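Local structure of E3 ubiquitin-protein ligase HERC2 (Homo sapiens, 4L1M) at residues S268-A273 and N288-H293; Q309-I314 and D329-S334. The protein is an E3 ubiquitin-protein ligase with HECT and RCC1-like domains, the first RCC1-like domain being a beta-propeller that probably serves in protein recognition. One frame throughout, in Å; residues are numbered along the deposited sequence.

Overall arrangement
Both contacts belong to one beta-propeller, the RCC1-like domain, and sit in consecutive four-stranded antiparallel blades. Contact 1 comes first along the chain: it joins strand 270-275, second in its blade, to the loop that follows strand 280-284, the third strand. Contact 2 lies in the next blade, where the approach to strand 313-318 meets the turn and start of strand 332-335. Their centres are about 17 Å apart, and their nearest atoms about 7 Å. Contact 1 is buried, and its loop reaches the blade of contact 2, where Arg290 O accepts a hydrogen bond from Trp335, so it also helps join successive blades. Contact 2, farther from the chain centre, ties parts of a single blade together by charge.

Contact 1: S268-A273 and N288-H293; sequences SQFSIA and NQRLGH. With SO4 (sulfate ion), chain F.
With CG set between the backbone N and the carbonyl carbon in both residues (chi1 76° in Phe270, 71° in Arg290), the phenyl ring and the arginine chain are brought against each other. CG of Arg290 lies over one face of the Phe270 ring, 4.1 Å from its centroid, in a CH-pi contact, and Arg290 CD comes to 3.3 Å from Phe270 CD1. The arginine chain then bends at chi3 and carries the guanidinium past the ring, the two planes nearly perpendicular. Arginine suits this place because its methylenes pack on an aromatic while its end remains polar: Arg290 NH1 gives a hydrogen bond to Ser268 O at 2.8 Å, close to the guanidinium plane but tilted from the carbonyl plane. Arg290 NH2 is shared between Asn288 OD1, at 2.9 Å on an in-plane lone pair, and O3 of the sulfate, also at 2.9 Å in a straighter bond (163°). These partners fix the rotation of the guanidinium. Ser268 OG lies 3.0 Å from sulfate O4, and Lys285 adds another hydrogen bond to the anion, which probably came from the crystallisation liquor. Elsewhere on the phenylalanine, Leu291 CD2 meets Phe270 CB at 3.6 Å, an apolar branch matched to a buried aromatic. Leu291 belongs to a type I turn from Gln289 to Gly292, whose last residue has the positive phi that glycine readily accepts. Strand 270-275 is bordered by strands 261-267 and 280-284, while the loop carrying Arg290 reaches the following blade, where its carbonyl accepts a hydrogen bond from Trp335 of strand 332-335.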
ATOM      1  N   SER A 268      -9.220   4.162  -0.020  1.00 38.39           N
ATOM      2  CA  SER A 268      -9.819   5.445   0.384  1.00 37.11           C
ATOM      3  C   SER A 268     -10.996   5.220   1.310  1.00 35.73           C
ATOM      4  O   SER A 268     -12.031   4.723   0.896  1.00 37.62           O
ATOM      5  CB  SER A 268     -10.258   6.257  -0.839  1.00 37.19           C
ATOM      6  OG  SER A 268     -10.788   7.506  -0.436  1.00 36.50           O
ATOM      7  N   GLN A 269     -10.790   5.530   2.581  1.00 34.56           N
ATOM      8  CA  GLN A 269     -11.817   5.434   3.618  1.00 34.70           C
ATOM      9  C   GLN A 269     -12.278   4.017   3.907  1.00 36.17           C
ATOM     10  O   GLN A 269     -13.380   3.825   4.433  1.00 40.88           O
ATOM     11  CB  GLN A 269     -13.013   6.346   3.282  1.00 35.66           C
ATOM     12  CG  GLN A 269     -12.640   7.841   3.119  1.00 34.98           C
ATOM     13  CD  GLN A 269     -12.165   8.466   4.425  1.00 34.07           C
ATOM     14  OE1 GLN A 269     -12.905   8.486   5.381  1.00 39.25           O
ATOM     15  NE2 GLN A 269     -10.933   8.911   4.483  1.00 31.79           N
ATOM     16  N   PHE A 270     -11.447   3.023   3.592  1.00 35.44           N
ATOM     17  CA  PHE A 270     -11.735   1.631   3.959  1.00 37.37           C
ATOM     18  C   PHE A 270     -10.465   0.850   4.245  1.00 36.91           C
ATOM     19  O   PHE A 270      -9.376   1.265   3.888  1.00 37.30           O
ATOM     20  CB  PHE A 270     -12.599   0.912   2.908  1.00 39.76           C
ATOM     21  CG  PHE A 270     -11.860   0.491   1.659  1.00 39.30           C
ATOM     22  CD1 PHE A 270     -11.648   1.379   0.639  1.00 40.91           C
ATOM     23  CD2 PHE A 270     -11.451  -0.810   1.485  1.00 40.59           C
ATOM     24  CE1 PHE A 270     -11.008   0.979  -0.540  1.00 41.71           C
ATOM     25  CE2 PHE A 270     -10.810  -1.215   0.314  1.00 41.21           C
ATOM     26  CZ  PHE A 270     -10.580  -0.313  -0.693  1.00 39.85           C
ATOM     27  N   SER A 271     -10.646  -0.286   4.888  1.00 37.91           N
ATOM     28  CA  SER A 271      -9.569  -1.026   5.461  1.00 38.73           C
ATOM     29  C   SER A 271      -9.689  -2.496   5.097  1.00 40.26           C
ATOM     30  O   SER A 271     -10.779  -3.003   4.859  1.00 41.11           O
ATOM     31  CB  SER A 271      -9.641  -0.873   6.970  1.00 40.17           C
ATOM     32  OG  SER A 271      -9.559   0.496   7.332  1.00 40.77           O
ATOM     33  N   ILE A 272      -8.547  -3.170   5.073  1.00 40.81           N
ATOM     34  CA  ILE A 272      -8.426  -4.557   4.672  1.00 40.63           C
ATOM     35  C   ILE A 272      -7.499  -5.290   5.653  1.00 40.82           C
ATOM     36  O   ILE A 272      -6.469  -4.758   6.055  1.00 39.30           O
ATOM     37  CB  ILE A 272      -7.748  -4.622   3.298  1.00 42.31           C
ATOM     38  CG1 ILE A 272      -8.636  -4.023   2.211  1.00 43.08           C
ATOM     39  CG2 ILE A 272      -7.353  -6.061   2.949  1.00 44.12           C
ATOM     40  CD1 ILE A 272      -9.744  -4.963   1.789  1.00 45.41           C
ATOM     41  N   ALA A 273      -7.831  -6.527   5.980  1.00 41.49           N
ATOM     42  CA  ALA A 273      -6.922  -7.395   6.695  1.00 41.67           C
ATOM     43  C   ALA A 273      -6.876  -8.752   6.026  1.00 42.86           C
ATOM     44  O   ALA A 273      -7.884  -9.230   5.506  1.00 43.84           O
ATOM     45  CB  ALA A 273      -7.383  -7.559   8.114  1.00 42.69           C
ATOM     46  N   ASN A 288     -19.431   2.799  -4.200  1.00 43.09           N
ATOM     47  CA  ASN A 288     -18.781   2.315  -5.402  1.00 41.86           C
ATOM     48  C   ASN A 288     -18.310   0.872  -5.250  1.00 41.59           C
ATOM     49  O   ASN A 288     -17.417   0.446  -5.961  1.00 40.65           O
ATOM     50  CB  ASN A 288     -17.613   3.243  -5.761  1.00 39.61           C
ATOM     51  CG  ASN A 288     -17.978   4.706  -5.643  1.00 38.64           C
ATOM     52  OD1 ASN A 288     -17.461   5.423  -4.798  1.00 38.38           O
ATOM     53  ND2 ASN A 288     -18.883   5.143  -6.466  1.00 39.77           N
ATOM     54  N   GLN A 289     -18.919   0.135  -4.314  1.00 41.71           N
ATOM     55  CA  GLN A 289     -18.653  -1.296  -4.102  1.00 42.56           C
ATOM     56  C   GLN A 289     -17.222  -1.604  -3.681  1.00 41.10           C
ATOM     57  O   GLN A 289     -16.771  -2.738  -3.846  1.00 41.54           O
ATOM     58  CB  GLN A 289     -18.955  -2.116  -5.364  1.00 44.68           C
ATOM     59  CG  GLN A 289     -20.367  -1.993  -5.899  1.00 47.22           C
ATOM     60  CD  GLN A 289     -21.366  -2.654  -4.982  1.00 49.54           C
ATOM     61  OE1 GLN A 289     -21.009  -3.185  -3.926  1.00 51.59           O
ATOM     62  NE2 GLN A 289     -22.613  -2.627  -5.361  1.00 52.11           N
ATOM     63  N   ARG A 290     -16.525  -0.629  -3.109  1.00 38.80           N
ATOM     64  CA  ARG A 290     -15.123  -0.800  -2.796  1.00 37.63           C
ATOM     65  C   ARG A 290     -14.835  -1.894  -1.771  1.00 38.43           C
ATOM     66  O   ARG A 290     -13.736  -2.421  -1.730  1.00 42.15           O
ATOM     67  CB  ARG A 290     -14.503   0.523  -2.342  1.00 36.31           C
ATOM     68  CG  ARG A 290     -14.936   1.010  -0.961  1.00 36.14           C
ATOM     69  CD  ARG A 290     -14.507   2.444  -0.735  1.00 34.39           C
ATOM     70  NE  ARG A 290     -15.288   3.374  -1.526  1.00 34.84           N
ATOM     71  CZ  ARG A 290     -14.998   4.655  -1.666  1.00 35.67           C
ATOM     72  NH1 ARG A 290     -13.930   5.180  -1.072  1.00 35.18           N
ATOM     73  NH2 ARG A 290     -15.777   5.425  -2.413  1.00 37.16           N
ATOM     74  N   LEU A 291     -15.796  -2.248  -0.948  1.00 40.14           N
ATOM     75  CA  LEU A 291     -15.592  -3.310   0.061  1.00 41.88           C
ATOM     76  C   LEU A 291     -15.733  -4.755  -0.472  1.00 43.44           C
ATOM     77  O   LEU A 291     -15.239  -5.684   0.163  1.00 44.12           O
ATOM     78  CB  LEU A 291     -16.590  -3.149   1.205  1.00 42.50           C
ATOM     79  CG  LEU A 291     -16.583  -1.803   1.877  1.00 41.61           C
ATOM     80  CD1 LEU A 291     -17.683  -1.764   2.904  1.00 41.96           C
ATOM     81  CD2 LEU A 291     -15.212  -1.539   2.499  1.00 40.64           C
ATOM     82  N   GLY A 292     -16.426  -4.939  -1.597  1.00 44.61           N
ATOM     83  CA  GLY A 292     -16.574  -6.261  -2.225  1.00 46.76           C
ATOM     84  C   GLY A 292     -17.631  -7.201  -1.663  1.00 48.21           C
ATOM     85  O   GLY A 292     -17.692  -8.344  -2.052  1.00 51.80           O
ATOM     86  N   HIS A 293     -18.474  -6.729  -0.764  1.00 48.85           N
ATOM     87  CA  HIS A 293     -19.495  -7.584  -0.146  1.00 48.75           C
ATOM     88  C   HIS A 293     -20.784  -7.633  -0.924  1.00 50.60           C
ATOM     89  O   HIS A 293     -21.667  -8.390  -0.560  1.00 52.77           O
ATOM     90  CB  HIS A 293     -19.799  -7.124   1.265  1.00 47.90           C
ATOM     91  CG  HIS A 293     -18.616  -7.156   2.178  1.00 47.56           C
ATOM     92  ND1 HIS A 293     -17.921  -8.308   2.450  1.00 48.86           N
ATOM     93  CD2 HIS A 293     -18.008  -6.176   2.889  1.00 46.71           C
ATOM     94  CE1 HIS A 293     -16.944  -8.044   3.296  1.00 47.62           C
ATOM     95  NE2 HIS A 293     -16.969  -6.754   3.573  1.00 45.86           N
TER
HETATM   96  S   SO4 F 803     -13.970   8.736  -1.970  1.00 61.50           S
HETATM   97  O1  SO4 F 803     -12.963   8.027  -2.762  1.00 59.18           O
HETATM   98  O2  SO4 F 803     -13.895  10.172  -2.337  1.00 60.11           O
HETATM   99  O3  SO4 F 803     -15.344   8.252  -2.222  1.00 64.72           O
HETATM  100  O4  SO4 F 803     -13.674   8.479  -0.542  1.00 62.52           O

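Contact 2: Q309-I314 and D329-S334; sequences QGKKVI and DSEVHS
Lys311 approaches strand 313-318 in an extended conformation just after Gly310, whose positive phi suits a residue without a side chain, while Glu331 and His333 lie two residues apart on the other segment, both with side chains that set out toward the first segment. In Lys311 the bends at chi2 and chi4 (93°) bring the ammonium to the carboxylate of Glu331, the two side chains crossing at about a right angle. Lys311 NZ forms a salt bridge with Glu331 OE2 at 2.6 Å, on the syn lone pair of that oxygen. Glu331 OE2 also accepts a nearly straight hydrogen bond from His333 NE2 at 3.0 Å; this donor lies in the plane of its own ring but above that of the carboxylate. Within one blade of the RCC1-like propeller the contact reaches across the end of strand 322-327, from the approach to strand 313-318 to the start of strand 332-335, and Thr327 lies against both Lys311 and His333. Glutamate is long enough to reach the lysine and the imidazole at once, and two donors on OE2 should restrain its rotation. Lys311 NZ stands at the edge of the His333 ring, 3.9 Å from its CE1, where the shared carboxylate probably eases the closeness of the two nitrogen-bearing groups. Asp329 OD2, 5.6 Å from Lys311 NZ, may add a weaker long-range attraction.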
ATOM      1  N   GLN A 309     -13.795 -16.795  -0.074  1.00 64.80           N
ATOM      2  CA  GLN A 309     -13.757 -18.058   0.668  1.00 68.97           C
ATOM      3  C   GLN A 309     -13.562 -19.191  -0.336  1.00 71.64           C
ATOM      4  O   GLN A 309     -14.079 -19.135  -1.448  1.00 73.53           O
ATOM      5  CB  GLN A 309     -15.042 -18.289   1.474  1.00 69.93           C
ATOM      6  N   GLY A 310     -12.792 -20.197   0.053  1.00 71.71           N
ATOM      7  CA  GLY A 310     -12.392 -21.255  -0.864  1.00 74.26           C
ATOM      8  C   GLY A 310     -11.034 -20.991  -1.492  1.00 73.27           C
ATOM      9  O   GLY A 310     -10.308 -21.925  -1.812  1.00 75.49           O
ATOM     10  N   LYS A 311     -10.686 -19.724  -1.669  1.00 69.55           N
ATOM     11  CA  LYS A 311      -9.394 -19.374  -2.214  1.00 68.55           C
ATOM     12  C   LYS A 311      -8.479 -18.976  -1.073  1.00 64.54           C
ATOM     13  O   LYS A 311      -8.908 -18.402  -0.087  1.00 61.40           O
ATOM     14  CB  LYS A 311      -9.526 -18.245  -3.236  1.00 69.57           C
ATOM     15  CG  LYS A 311     -10.543 -18.538  -4.344  1.00 75.60           C
ATOM     16  CD  LYS A 311     -10.099 -19.678  -5.263  1.00 80.80           C
ATOM     17  CE  LYS A 311     -11.216 -20.106  -6.224  1.00 86.79           C
ATOM     18  NZ  LYS A 311     -11.206 -19.440  -7.559  1.00 87.84           N
ATOM     19  N   LYS A 312      -7.209 -19.318  -1.211  1.00 64.46           N
ATOM     20  CA  LYS A 312      -6.197 -18.937  -0.246  1.00 61.71           C
ATOM     21  C   LYS A 312      -5.449 -17.695  -0.765  1.00 55.62           C
ATOM     22  O   LYS A 312      -4.581 -17.791  -1.615  1.00 54.36           O
ATOM     23  CB  LYS A 312      -5.226 -20.102  -0.014  1.00 65.47           C
ATOM     24  CG  LYS A 312      -4.524 -19.990   1.322  1.00 68.28           C
ATOM     25  CD  LYS A 312      -3.060 -20.345   1.278  1.00 72.63           C
ATOM     26  CE  LYS A 312      -2.274 -19.487   2.272  1.00 74.04           C
ATOM     27  NZ  LYS A 312      -0.967 -20.124   2.601  1.00 78.17           N
ATOM     28  N   VAL A 313      -5.800 -16.536  -0.246  1.00 51.70           N
ATOM     29  CA  VAL A 313      -5.241 -15.284  -0.733  1.00 48.80           C
ATOM     30  C   VAL A 313      -3.886 -15.027  -0.091  1.00 48.08           C
ATOM     31  O   VAL A 313      -3.737 -15.162   1.132  1.00 46.72           O
ATOM     32  CB  VAL A 313      -6.183 -14.120  -0.420  1.00 46.54           C
ATOM     33  CG1 VAL A 313      -5.568 -12.806  -0.846  1.00 44.66           C
ATOM     34  CG2 VAL A 313      -7.513 -14.338  -1.101  1.00 47.28           C
ATOM     35  N   ILE A 314      -2.898 -14.673  -0.913  1.00 48.58           N
ATOM     36  CA  ILE A 314      -1.537 -14.416  -0.412  1.00 49.30           C
ATOM     37  C   ILE A 314      -1.141 -12.951  -0.470  1.00 47.58           C
ATOM     38  O   ILE A 314      -0.174 -12.566   0.161  1.00 48.41           O
ATOM     39  CB  ILE A 314      -0.461 -15.291  -1.120  1.00 52.01           C
ATOM     40  CG1 ILE A 314      -0.262 -14.886  -2.598  1.00 51.69           C
ATOM     41  CG2 ILE A 314      -0.820 -16.770  -0.980  1.00 54.17           C
ATOM     42  CD1 ILE A 314       0.839 -15.657  -3.284  1.00 53.12           C
ATOM     43  N   ASP A 329      -2.628 -20.233  -5.686  1.00 66.79           N
ATOM     44  CA  ASP A 329      -2.631 -20.900  -6.996  1.00 70.54           C
ATOM     45  C   ASP A 329      -2.639 -19.907  -8.167  1.00 69.27           C
ATOM     46  O   ASP A 329      -3.043 -20.248  -9.271  1.00 69.14           O
ATOM     47  CB  ASP A 329      -3.832 -21.863  -7.110  1.00 75.28           C
ATOM     48  CG  ASP A 329      -5.203 -21.127  -7.126  1.00 77.82           C
ATOM     49  OD1 ASP A 329      -5.530 -20.383  -6.159  1.00 76.92           O
ATOM     50  OD2 ASP A 329      -5.955 -21.320  -8.108  1.00 80.37           O
ATOM     51  N   SER A 330      -2.220 -18.669  -7.908  1.00 68.69           N
ATOM     52  CA  SER A 330      -1.891 -17.704  -8.957  1.00 68.87           C
ATOM     53  C   SER A 330      -3.086 -17.055  -9.707  1.00 67.38           C
ATOM     54  O   SER A 330      -2.900 -16.494 -10.798  1.00 71.08           O
ATOM     55  CB  SER A 330      -0.919 -18.355  -9.958  1.00 69.93           C
ATOM     56  OG  SER A 330      -0.269 -17.363 -10.731  1.00 72.13           O
ATOM     57  N   GLU A 331      -4.294 -17.148  -9.159  1.00 63.59           N
ATOM     58  CA  GLU A 331      -5.439 -16.431  -9.732  1.00 61.42           C
ATOM     59  C   GLU A 331      -5.406 -14.992  -9.249  1.00 56.55           C
ATOM     60  O   GLU A 331      -5.001 -14.726  -8.115  1.00 55.38           O
ATOM     61  CB  GLU A 331      -6.774 -17.046  -9.295  1.00 62.04           C
ATOM     62  CG  GLU A 331      -7.061 -18.443  -9.796  1.00 64.78           C
ATOM     63  CD  GLU A 331      -8.391 -18.999  -9.299  1.00 65.98           C
ATOM     64  OE1 GLU A 331      -8.953 -19.889  -9.953  1.00 69.81           O
ATOM     65  OE2 GLU A 331      -8.889 -18.561  -8.256  1.00 65.60           O
ATOM     66  N   VAL A 332      -5.867 -14.073 -10.086  1.00 53.96           N
ATOM     67  CA  VAL A 332      -5.952 -12.664  -9.702  1.00 50.76           C
ATOM     68  C   VAL A 332      -7.406 -12.200  -9.725  1.00 50.81           C
ATOM     69  O   VAL A 332      -8.020 -12.104 -10.786  1.00 52.35           O
ATOM     70  CB  VAL A 332      -5.115 -11.780 -10.648  1.00 49.55           C
ATOM     71  CG1 VAL A 332      -5.087 -10.342 -10.156  1.00 46.92           C
ATOM     72  CG2 VAL A 332      -3.698 -12.332 -10.766  1.00 49.44           C
ATOM     73  N   HIS A 333      -7.950 -11.904  -8.547  1.00 49.40           N
ATOM     74  CA  HIS A 333      -9.353 -11.469  -8.388  1.00 48.34           C
ATOM     75  C   HIS A 333      -9.402  -9.960  -8.220  1.00 46.25           C
ATOM     76  O   HIS A 333      -8.473  -9.357  -7.703  1.00 43.42           O
ATOM     77  CB  HIS A 333      -9.938 -12.129  -7.157  1.00 48.28           C
ATOM     78  CG  HIS A 333     -10.077 -13.616  -7.282  1.00 51.63           C
ATOM     79  ND1 HIS A 333     -11.302 -14.248  -7.256  1.00 53.15           N
ATOM     80  CD2 HIS A 333      -9.151 -14.596  -7.440  1.00 53.25           C
ATOM     81  CE1 HIS A 333     -11.128 -15.549  -7.400  1.00 55.83           C
ATOM     82  NE2 HIS A 333      -9.832 -15.789  -7.517  1.00 55.22           N
ATOM     83  N   SER A 334     -10.488  -9.344  -8.646  1.00 46.51           N
ATOM     84  CA  SER A 334     -10.660  -7.912  -8.406  1.00 44.56           C
ATOM     85  C   SER A 334     -12.110  -7.578  -8.082  1.00 45.74           C
ATOM     86  O   SER A 334     -13.010  -8.353  -8.364  1.00 48.24           O
ATOM     87  CB  SER A 334     -10.218  -7.111  -9.621  1.00 43.67           C
ATOM     88  OG  SER A 334     -11.194  -7.168 -10.649  1.00 45.14           O
TER